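Local coordinates for enolase (PDB 3UGV), which probably catalyses a magnesium-dependent reaction through an enolate intermediate, as other members of the enolase superfamily do, at residues L28-L39 with W56-E67; V69-P77 with P373-E381. All blocks are in the same frame, centred on the assembly; numbering follows the deposited sequence.

From the N terminus, strand 30-47 runs out, turns and comes back as strand 52-65, so interaction 1 closes a beta hairpin over only 16 intervening residues. The chain then turns again into strand 71-75, which lies beside 52-65 as the third strand of the same antiparallel sheet. Interaction 2 closes a far longer loop: nearly 300 residues, including the parallel strands of the barrel, pass before 373-381 returns to meet strand 71-75. The two contacts follow in series, neither nested nor crossed, with centres about 8 Å apart. They meet along the shared strand pair, where I63 N probably bonds to G71 O, and again at D62, which faces both R36 and W379.

Interaction 1 (L28-L39 with W56-E67); sequences LTFRKLTARPVL and WPLILIDIETEE
Strands 30-39 and 56-65 run antiparallel, their axes 158° apart and 4.5 Å at closest approach, and paired backbone bonds join T34 to D62, R36 to L60 and V38 to L58. A classic beta bulge shifts the register: R31 N bonds E64 O, K32 N reaches the same oxygen only weakly, and E64 N returns a bond to K32 O. The bulge turns R31 toward the other strand, into a salt-bridge network with E64 and E66: NH1 meets E64 OE1 at 3.1 Å, in the guanidinium plane, while NH2 makes a weak bond to E66 OE1; both carboxylates stand nearly perpendicular to that plane. This is the first hairpin of the enolase-type N-terminal domain, and its apolar face, with L33, A35, I61 and I63, packs on helices 83-97 and 123-142. There I63 CD1 presses on L33 CD1 at a tight 3.4 Å. On the other face R36 NH2 forms a long salt bridge, with a weak hydrogen bond, to D62 OD2 (3.4 Å); R36 NH1 pairs with E381, and D62 OD2 has a stronger partner in W379. Beyond the bulge, E67 bends at chi2 (74°), bringing OE1 to T29 N at 2.8 Å; an alanine here would probably leave that N-H without its carboxylate partner.

Interaction 2 (V69-P77 with P373-E381); sequences VPGRAYLEP and PGLGLDWDE
R72 carries most of this contact, its NE giving L377 O a nearly straight hydrogen bond of 2.9 Å (177°). The carbonyl oxygen lies at the edge of the guanidinium, in its plane. From the same group NH2 reaches D378 OD2 at 3.2 Å, a salt bridge with a weak, bent hydrogen bond. A bend at chi3 (-80°) turns the guanidinium from the aliphatic stem to these acceptors, and the stem itself lies over one face of the W379 indole, with CD 3.9 Å from the centroid of the five-membered ring in a CH-pi contact. The indole's far edge meets the backbone at A73, CH2 standing 3.5 Å from A73 O. Beside it, L377 CD1 approaches the edge of the Y74 ring, 3.9 Å from CD2. A water accepts from L377 N and donates to R72 O, joining the two backbones beside the side-chain bond. Further out, the indole is held by D62 of strand 52-65 through NE1, Y74 OH bonds to E331, and D137 of helix 123-142 receives both R72 N and L375 N. The type II' turn P373-G376 leads into this seam, where the tail after the barrel packs on the N-terminal sheet, as in the two-domain fold of the enolase superfamily.

Interaction 1 (L28-L39 with W56-E67)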
loop_
_atom_site.group_PDB
_atom_site.type_symbol
_atom_site.label_atom_id
_atom_site.label_comp_id
_atom_site.label_asym_id
_atom_site.label_seq_id
_atom_site.Cartn_x
_atom_site.Cartn_y
_atom_site.Cartn_z
ATOM N N LEU F 28 -10.346 -33.356 36.871
ATOM C CA LEU F 28 -8.949 -33.065 37.177
ATOM C C LEU F 28 -8.860 -31.684 37.826
ATOM O O LEU F 28 -9.375 -30.703 37.286
ATOM C CB LEU F 28 -8.125 -33.104 35.890
ATOM C CG LEU F 28 -6.608 -33.180 36.025
ATOM C CD1 LEU F 28 -6.221 -34.455 36.749
ATOM C CD2 LEU F 28 -5.942 -33.107 34.653
ATOM N N THR F 29 -8.215 -31.607 38.985
ATOM C CA THR F 29 -8.272 -30.393 39.799
ATOM C C THR F 29 -6.925 -29.962 40.378
ATOM O O THR F 29 -6.203 -30.753 40.983
ATOM C CB THR F 29 -9.299 -30.543 40.951
ATOM O OG1 THR F 29 -10.617 -30.676 40.404
ATOM C CG2 THR F 29 -9.267 -29.328 41.855
ATOM N N PHE F 30 -6.620 -28.683 40.201
ATOM C CA PHE F 30 -5.361 -28.085 40.627
ATOM C C PHE F 30 -5.276 -27.939 42.154
ATOM O O PHE F 30 -6.123 -27.290 42.768
ATOM C CB PHE F 30 -5.249 -26.718 39.949
ATOM C CG PHE F 30 -3.964 -25.985 40.215
ATOM C CD1 PHE F 30 -3.825 -25.179 41.337
ATOM C CD2 PHE F 30 -2.917 -26.055 39.316
ATOM C CE1 PHE F 30 -2.647 -24.484 41.573
ATOM C CE2 PHE F 30 -1.735 -25.355 39.542
ATOM C CZ PHE F 30 -1.600 -24.573 40.673
ATOM N N ARG F 31 -4.256 -28.540 42.764
ATOM C CA ARG F 31 -3.995 -28.322 44.187
ATOM C C ARG F 31 -2.915 -27.264 44.444
ATOM O O ARG F 31 -3.167 -26.254 45.102
ATOM C CB ARG F 31 -3.622 -29.625 44.899
ATOM C CG ARG F 31 -3.283 -29.413 46.377
ATOM C CD ARG F 31 -2.637 -30.633 47.010
ATOM N NE ARG F 31 -3.623 -31.657 47.332
ATOM C CZ ARG F 31 -3.408 -32.962 47.210
ATOM N NH1 ARG F 31 -2.235 -33.408 46.766
ATOM N NH2 ARG F 31 -4.369 -33.822 47.529
ATOM N N LYS F 32 -1.709 -27.504 43.943
ATOM C CA LYS F 32 -0.625 -26.537 44.100
ATOM C C LYS F 32 0.534 -26.716 43.110
ATOM O O LYS F 32 0.671 -27.758 42.461
ATOM C CB LYS F 32 -0.092 -26.552 45.535
ATOM C CG LYS F 32 0.579 -27.842 45.946
ATOM C CD LYS F 32 1.572 -27.579 47.075
ATOM C CE LYS F 32 2.098 -28.873 47.684
ATOM N NZ LYS F 32 3.292 -28.624 48.540
ATOM N N LEU F 33 1.364 -25.683 43.006
ATOM C CA LEU F 33 2.522 -25.709 42.124
ATOM C C LEU F 33 3.775 -25.363 42.922
ATOM O O LEU F 33 3.785 -24.410 43.700
ATOM C CB LEU F 33 2.319 -24.729 40.961
ATOM C CG LEU F 33 3.510 -24.340 40.085
ATOM C CD1 LEU F 33 3.040 -23.858 38.732
ATOM C CD2 LEU F 33 4.345 -23.272 40.760
ATOM N N THR F 34 4.827 -26.150 42.745
ATOM C CA THR F 34 6.091 -25.858 43.408
ATOM C C THR F 34 7.178 -25.520 42.391
ATOM O O THR F 34 7.356 -26.224 41.398
ATOM C CB THR F 34 6.556 -27.018 44.289
ATOM O OG1 THR F 34 5.590 -27.248 45.319
ATOM C CG2 THR F 34 7.879 -26.683 44.927
ATOM N N ALA F 35 7.891 -24.428 42.649
ATOM C CA ALA F 35 8.967 -23.980 41.777
ATOM C C ALA F 35 10.289 -23.950 42.531
ATOM O O ALA F 35 10.404 -23.310 43.581
ATOM C CB ALA F 35 8.651 -22.609 41.202
ATOM N N ARG F 36 11.279 -24.648 41.981
ATOM C CA ARG F 36 12.589 -24.772 42.601
ATOM C C ARG F 36 13.677 -24.276 41.662
ATOM O O ARG F 36 13.878 -24.835 40.591
ATOM C CB ARG F 36 12.863 -26.234 42.965
ATOM C CG ARG F 36 11.938 -26.779 44.040
ATOM C CD ARG F 36 12.277 -28.216 44.375
ATOM N NE ARG F 36 11.825 -29.144 43.344
ATOM C CZ ARG F 36 12.329 -30.362 43.170
ATOM N NH1 ARG F 36 13.312 -30.790 43.953
ATOM N NH2 ARG F 36 11.859 -31.150 42.211
ATOM N N PRO F 37 14.391 -23.222 42.065
ATOM C CA PRO F 37 15.454 -22.693 41.211
ATOM C C PRO F 37 16.735 -23.514 41.339
ATOM O O PRO F 37 17.124 -23.875 42.446
ATOM C CB PRO F 37 15.670 -21.286 41.775
ATOM C CG PRO F 37 15.347 -21.428 43.225
ATOM C CD PRO F 37 14.238 -22.447 43.308
ATOM N N VAL F 38 17.370 -23.829 40.218
ATOM C CA VAL F 38 18.690 -24.433 40.275
ATOM C C VAL F 38 19.628 -23.723 39.312
ATOM O O VAL F 38 19.195 -22.905 38.507
ATOM C CB VAL F 38 18.668 -25.953 40.004
ATOM C CG1 VAL F 38 17.459 -26.582 40.668
ATOM C CG2 VAL F 38 18.663 -26.232 38.535
ATOM N N LEU F 39 20.917 -24.024 39.421
ATOM C CA LEU F 39 21.929 -23.366 38.618
ATOM C C LEU F 39 22.969 -24.399 38.255
ATOM O O LEU F 39 23.643 -24.940 39.131
ATOM C CB LEU F 39 22.574 -22.208 39.393
ATOM C CG LEU F 39 23.386 -21.206 38.560
ATOM C CD1 LEU F 39 22.461 -20.298 37.756
ATOM C CD2 LEU F 39 24.322 -20.364 39.421
ATOM N N TRP F 56 23.940 -21.798 33.973
ATOM C CA TRP F 56 22.674 -21.954 33.285
ATOM C C TRP F 56 21.578 -22.195 34.308
ATOM O O TRP F 56 21.532 -23.250 34.934
ATOM C CB TRP F 56 22.749 -23.119 32.295
ATOM C CG TRP F 56 21.569 -23.181 31.376
ATOM C CD1 TRP F 56 20.623 -24.180 31.293
ATOM C CD2 TRP F 56 21.191 -22.192 30.420
ATOM N NE1 TRP F 56 19.691 -23.863 30.335
ATOM C CE2 TRP F 56 20.013 -22.646 29.791
ATOM C CE3 TRP F 56 21.731 -20.962 30.035
ATOM C CZ2 TRP F 56 19.377 -21.915 28.797
ATOM C CZ3 TRP F 56 21.098 -20.240 29.053
ATOM C CH2 TRP F 56 19.935 -20.717 28.442
ATOM N N PRO F 57 20.695 -21.208 34.497
ATOM C CA PRO F 57 19.599 -21.321 35.468
ATOM C C PRO F 57 18.375 -22.076 34.931
ATOM O O PRO F 57 18.005 -21.899 33.775
ATOM C CB PRO F 57 19.237 -19.863 35.740
ATOM C CG PRO F 57 19.563 -19.158 34.461
ATOM C CD PRO F 57 20.745 -19.885 33.857
ATOM N N LEU F 58 17.768 -22.913 35.771
ATOM C CA LEU F 58 16.516 -23.599 35.452
ATOM C C LEU F 58 15.543 -23.474 36.628
ATOM O O LEU F 58 15.940 -23.601 37.784
ATOM C CB LEU F 58 16.755 -25.087 35.191
ATOM C CG LEU F 58 17.730 -25.496 34.099
ATOM C CD1 LEU F 58 18.064 -26.978 34.203
ATOM C CD2 LEU F 58 17.175 -25.169 32.728
ATOM N N ILE F 59 14.275 -23.217 36.339
ATOM C CA ILE F 59 13.244 -23.337 37.365
ATOM C C ILE F 59 12.468 -24.634 37.123
ATOM O O ILE F 59 11.832 -24.803 36.080
ATOM C CB ILE F 59 12.302 -22.122 37.368
ATOM C CG1 ILE F 59 13.079 -20.862 37.752
ATOM C CG2 ILE F 59 11.127 -22.351 38.323
ATOM C CD1 ILE F 59 12.364 -19.565 37.423
ATOM N N LEU F 60 12.563 -25.562 38.068
ATOM C CA LEU F 60 11.838 -26.831 38.002
ATOM C C LEU F 60 10.443 -26.655 38.584
ATOM O O LEU F 60 10.282 -26.148 39.689
ATOM C CB LEU F 60 12.582 -27.921 38.779
ATOM C CG LEU F 60 13.639 -28.755 38.048
ATOM C CD1 LEU F 60 14.705 -27.898 37.430
ATOM C CD2 LEU F 60 14.277 -29.762 38.992
ATOM N N ILE F 61 9.436 -27.091 37.843
ATOM C CA ILE F 61 8.055 -26.855 38.224
ATOM C C ILE F 61 7.297 -28.161 38.393
ATOM O O ILE F 61 7.295 -29.001 37.495
ATOM C CB ILE F 61 7.349 -25.997 37.161
ATOM C CG1 ILE F 61 7.998 -24.616 37.110
ATOM C CG2 ILE F 61 5.839 -25.917 37.432
ATOM C CD1 ILE F 61 7.569 -23.795 35.930
ATOM N N ASP F 62 6.659 -28.319 39.552
ATOM C CA ASP F 62 5.878 -29.511 39.880
ATOM C C ASP F 62 4.442 -29.144 40.258
ATOM O O ASP F 62 4.215 -28.370 41.182
ATOM C CB ASP F 62 6.516 -30.260 41.047
ATOM C CG ASP F 62 7.629 -31.190 40.612
ATOM O OD1 ASP F 62 7.314 -32.306 40.140
ATOM O OD2 ASP F 62 8.813 -30.817 40.772
ATOM N N ILE F 63 3.482 -29.706 39.537
ATOM C CA ILE F 63 2.074 -29.500 39.817
ATOM C C ILE F 63 1.547 -30.706 40.573
ATOM O O ILE F 63 1.878 -31.844 40.234
ATOM C CB ILE F 63 1.258 -29.386 38.518
ATOM C CG1 ILE F 63 1.729 -28.204 37.687
ATOM C CG2 ILE F 63 -0.202 -29.200 38.829
ATOM C CD1 ILE F 63 1.487 -26.891 38.355
ATOM N N GLU F 64 0.742 -30.457 41.604
ATOM C CA GLU F 64 -0.030 -31.509 42.261
ATOM C C GLU F 64 -1.501 -31.320 41.922
ATOM O O GLU F 64 -1.992 -30.191 41.912
ATOM C CB GLU F 64 0.136 -31.447 43.783
ATOM C CG GLU F 64 1.555 -31.672 44.290
ATOM C CD GLU F 64 1.615 -31.954 45.793
ATOM O OE1 GLU F 64 0.544 -32.095 46.430
ATOM O OE2 GLU F 64 2.742 -32.039 46.334
ATOM N N THR F 65 -2.203 -32.412 41.637
ATOM C CA THR F 65 -3.663 -32.356 41.544
ATOM C C THR F 65 -4.300 -33.063 42.736
ATOM O O THR F 65 -3.666 -33.905 43.386
ATOM C CB THR F 65 -4.216 -32.985 40.238
ATOM O OG1 THR F 65 -3.650 -34.283 40.046
ATOM C CG2 THR F 65 -3.897 -32.122 39.029
ATOM N N GLU F 66 -5.556 -32.718 43.017
ATOM C CA GLU F 66 -6.336 -33.414 44.033
ATOM C C GLU F 66 -6.411 -34.915 43.748
ATOM O O GLU F 66 -6.444 -35.732 44.669
ATOM C CB GLU F 66 -7.753 -32.836 44.113
ATOM C CG GLU F 66 -7.817 -31.375 44.528
ATOM C CD GLU F 66 -7.314 -31.130 45.946
ATOM O OE1 GLU F 66 -7.045 -32.112 46.670
ATOM O OE2 GLU F 66 -7.191 -29.947 46.336
ATOM N N GLU F 67 -6.431 -35.263 42.466
ATOM C CA GLU F 67 -6.578 -36.644 42.016
ATOM C C GLU F 67 -5.247 -37.397 41.973
ATOM O O GLU F 67 -5.192 -38.550 41.532
ATOM C CB GLU F 67 -7.233 -36.682 40.628
ATOM C CG GLU F 67 -8.646 -36.106 40.566
ATOM C CD GLU F 67 -8.681 -34.583 40.640
ATOM O OE1 GLU F 67 -7.640 -33.940 40.367
ATOM O OE2 GLU F 67 -9.755 -34.028 40.969
#

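Interaction 2 (V69-P77 with P373-E381)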
loop_
_atom_site.group_PDB
_atom_site.type_symbol
_atom_site.label_atom_id
_atom_site.label_comp_id
_atom_site.label_asym_id
_atom_site.label_seq_id
_atom_site.Cartn_x
_atom_site.Cartn_y
_atom_site.Cartn_z
ATOM N N VAL F 69 -2.501 -36.781 40.176
ATOM C CA VAL F 69 -1.770 -36.737 38.913
ATOM C C VAL F 69 -0.736 -35.613 38.924
ATOM O O VAL F 69 -1.069 -34.460 39.166
ATOM C CB VAL F 69 -2.721 -36.532 37.733
ATOM C CG1 VAL F 69 -1.965 -36.624 36.419
ATOM C CG2 VAL F 69 -3.849 -37.563 37.784
ATOM N N PRO F 70 0.532 -35.948 38.673
ATOM C CA PRO F 70 1.586 -34.929 38.707
ATOM C C PRO F 70 1.708 -34.177 37.380
ATOM O O PRO F 70 1.161 -34.605 36.365
ATOM C CB PRO F 70 2.846 -35.765 38.920
ATOM C CG PRO F 70 2.554 -37.028 38.140
ATOM C CD PRO F 70 1.058 -37.277 38.306
ATOM N N GLY F 71 2.430 -33.063 37.402
ATOM C CA GLY F 71 2.767 -32.331 36.199
ATOM C C GLY F 71 4.158 -31.743 36.351
ATOM O O GLY F 71 4.459 -31.085 37.346
ATOM N N ARG F 72 5.015 -31.985 35.369
ATOM C CA ARG F 72 6.398 -31.553 35.465
ATOM C C ARG F 72 6.881 -30.854 34.200
ATOM O O ARG F 72 6.781 -31.391 33.108
ATOM C CB ARG F 72 7.305 -32.750 35.778
ATOM C CG ARG F 72 7.178 -33.269 37.205
ATOM C CD ARG F 72 8.229 -34.330 37.545
ATOM N NE ARG F 72 7.862 -35.645 37.033
ATOM C CZ ARG F 72 6.941 -36.422 37.589
ATOM N NH1 ARG F 72 6.294 -36.010 38.673
ATOM N NH2 ARG F 72 6.661 -37.605 37.058
ATOM N N ALA F 73 7.408 -29.649 34.363
ATOM C CA ALA F 73 8.096 -28.964 33.277
ATOM C C ALA F 73 9.143 -28.028 33.873
ATOM O O ALA F 73 9.275 -27.913 35.100
ATOM C CB ALA F 73 7.112 -28.190 32.431
ATOM N N TYR F 74 9.900 -27.358 33.020
ATOM C CA TYR F 74 10.922 -26.456 33.528
ATOM C C TYR F 74 11.021 -25.191 32.689
ATOM O O TYR F 74 10.597 -25.156 31.540
ATOM C CB TYR F 74 12.287 -27.156 33.624
ATOM C CG TYR F 74 12.862 -27.598 32.295
ATOM C CD1 TYR F 74 13.608 -26.724 31.506
ATOM C CD2 TYR F 74 12.671 -28.887 31.836
ATOM C CE1 TYR F 74 14.142 -27.132 30.293
ATOM C CE2 TYR F 74 13.194 -29.304 30.624
ATOM C CZ TYR F 74 13.927 -28.429 29.855
ATOM O OH TYR F 74 14.452 -28.860 28.650
ATOM N N LEU F 75 11.573 -24.150 33.294
ATOM C CA LEU F 75 11.811 -22.896 32.611
ATOM C C LEU F 75 13.312 -22.698 32.504
ATOM O O LEU F 75 14.064 -23.138 33.379
ATOM C CB LEU F 75 11.187 -21.739 33.397
ATOM C CG LEU F 75 9.682 -21.530 33.261
ATOM C CD1 LEU F 75 9.192 -20.654 34.373
ATOM C CD2 LEU F 75 9.380 -20.885 31.932
ATOM N N GLU F 76 13.739 -22.045 31.427
ATOM C CA GLU F 76 15.133 -21.663 31.255
ATOM C C GLU F 76 15.199 -20.164 31.035
ATOM O O GLU F 76 15.214 -19.702 29.893
ATOM C CB GLU F 76 15.740 -22.384 30.054
ATOM C CG GLU F 76 15.465 -23.867 30.046
ATOM C CD GLU F 76 16.159 -24.578 28.912
ATOM O OE1 GLU F 76 17.376 -24.844 29.037
ATOM O OE2 GLU F 76 15.487 -24.863 27.898
ATOM N N PRO F 77 15.251 -19.399 32.134
ATOM C CA PRO F 77 15.110 -17.937 32.112
ATOM C C PRO F 77 16.391 -17.124 31.851
ATOM O O PRO F 77 16.311 -15.893 31.892
ATOM C CB PRO F 77 14.567 -17.630 33.505
ATOM C CG PRO F 77 15.214 -18.668 34.367
ATOM C CD PRO F 77 15.347 -19.923 33.506
ATOM N N PRO F 373 3.978 -41.018 29.136
ATOM C CA PRO F 373 2.854 -40.090 29.297
ATOM C C PRO F 373 3.378 -38.676 29.498
ATOM O O PRO F 373 4.459 -38.526 30.061
ATOM C CB PRO F 373 2.163 -40.584 30.577
ATOM C CG PRO F 373 2.728 -41.947 30.836
ATOM C CD PRO F 373 4.115 -41.919 30.291
ATOM N N GLY F 374 2.628 -37.669 29.049
ATOM C CA GLY F 374 3.061 -36.281 29.138
ATOM C C GLY F 374 4.367 -36.001 28.415
ATOM O O GLY F 374 4.575 -36.438 27.278
ATOM N N LEU F 375 5.248 -35.262 29.082
ATOM C CA LEU F 375 6.569 -34.941 28.550
ATOM C C LEU F 375 7.587 -36.003 28.947
ATOM O O LEU F 375 8.741 -35.953 28.523
ATOM C CB LEU F 375 7.037 -33.586 29.072
ATOM C CG LEU F 375 6.204 -32.376 28.636
ATOM C CD1 LEU F 375 6.564 -31.165 29.462
ATOM C CD2 LEU F 375 6.423 -32.122 27.159
ATOM N N GLY F 376 7.150 -36.955 29.768
ATOM C CA GLY F 376 8.022 -37.999 30.280
ATOM C C GLY F 376 9.246 -37.489 31.023
ATOM O O GLY F 376 10.334 -38.046 30.888
ATOM N N LEU F 377 9.083 -36.427 31.800
ATOM C CA LEU F 377 10.201 -35.894 32.575
ATOM C C LEU F 377 10.205 -36.471 33.982
ATOM O O LEU F 377 9.170 -36.511 34.650
ATOM C CB LEU F 377 10.144 -34.361 32.665
ATOM C CG LEU F 377 10.279 -33.498 31.412
ATOM C CD1 LEU F 377 10.356 -32.056 31.833
ATOM C CD2 LEU F 377 11.504 -33.870 30.602
ATOM N N ASP F 378 11.375 -36.906 34.435
ATOM C CA ASP F 378 11.552 -37.296 35.831
ATOM C C ASP F 378 12.856 -36.698 36.352
ATOM O O ASP F 378 13.931 -36.899 35.766
ATOM C CB ASP F 378 11.529 -38.818 35.975
ATOM C CG ASP F 378 10.275 -39.439 35.380
ATOM O OD1 ASP F 378 10.364 -40.034 34.286
ATOM O OD2 ASP F 378 9.197 -39.316 35.995
ATOM N N TRP F 379 12.761 -35.933 37.433
ATOM C CA TRP F 379 13.916 -35.186 37.900
ATOM C C TRP F 379 14.988 -36.116 38.465
ATOM O O TRP F 379 14.678 -37.130 39.090
ATOM C CB TRP F 379 13.524 -34.165 38.967
ATOM C CG TRP F 379 12.413 -33.217 38.616
ATOM C CD1 TRP F 379 11.336 -32.911 39.392
ATOM C CD2 TRP F 379 12.282 -32.425 37.424
ATOM N NE1 TRP F 379 10.537 -31.994 38.760
ATOM C CE2 TRP F 379 11.092 -31.675 37.551
ATOM C CE3 TRP F 379 13.045 -32.286 36.264
ATOM C CZ2 TRP F 379 10.645 -30.795 36.559
ATOM C CZ3 TRP F 379 12.600 -31.406 35.276
ATOM C CH2 TRP F 379 11.409 -30.678 35.433
ATOM N N ASP F 380 16.248 -35.768 38.234
ATOM C CA ASP F 380 17.357 -36.422 38.913
ATOM C C ASP F 380 17.620 -35.683 40.224
ATOM O O ASP F 380 18.430 -34.752 40.276
ATOM C CB ASP F 380 18.604 -36.421 38.032
ATOM C CG ASP F 380 19.749 -37.205 38.640
ATOM O OD1 ASP F 380 19.958 -37.094 39.866
ATOM O OD2 ASP F 380 20.434 -37.933 37.888
ATOM N N GLU F 381 16.919 -36.105 41.276
ATOM C CA GLU F 381 16.899 -35.382 42.547
ATOM C C GLU F 381 18.260 -35.224 43.241
ATOM O O GLU F 381 18.438 -34.305 44.037
ATOM C CB GLU F 381 15.859 -35.988 43.495
ATOM C CG GLU F 381 14.415 -35.787 43.030
ATOM C CD GLU F 381 13.957 -34.335 43.130
ATOM O OE1 GLU F 381 14.707 -33.498 43.687
ATOM O OE2 GLU F 381 12.840 -34.034 42.648
HETATM O O HOH W 1 6.999 -34.497 32.690
#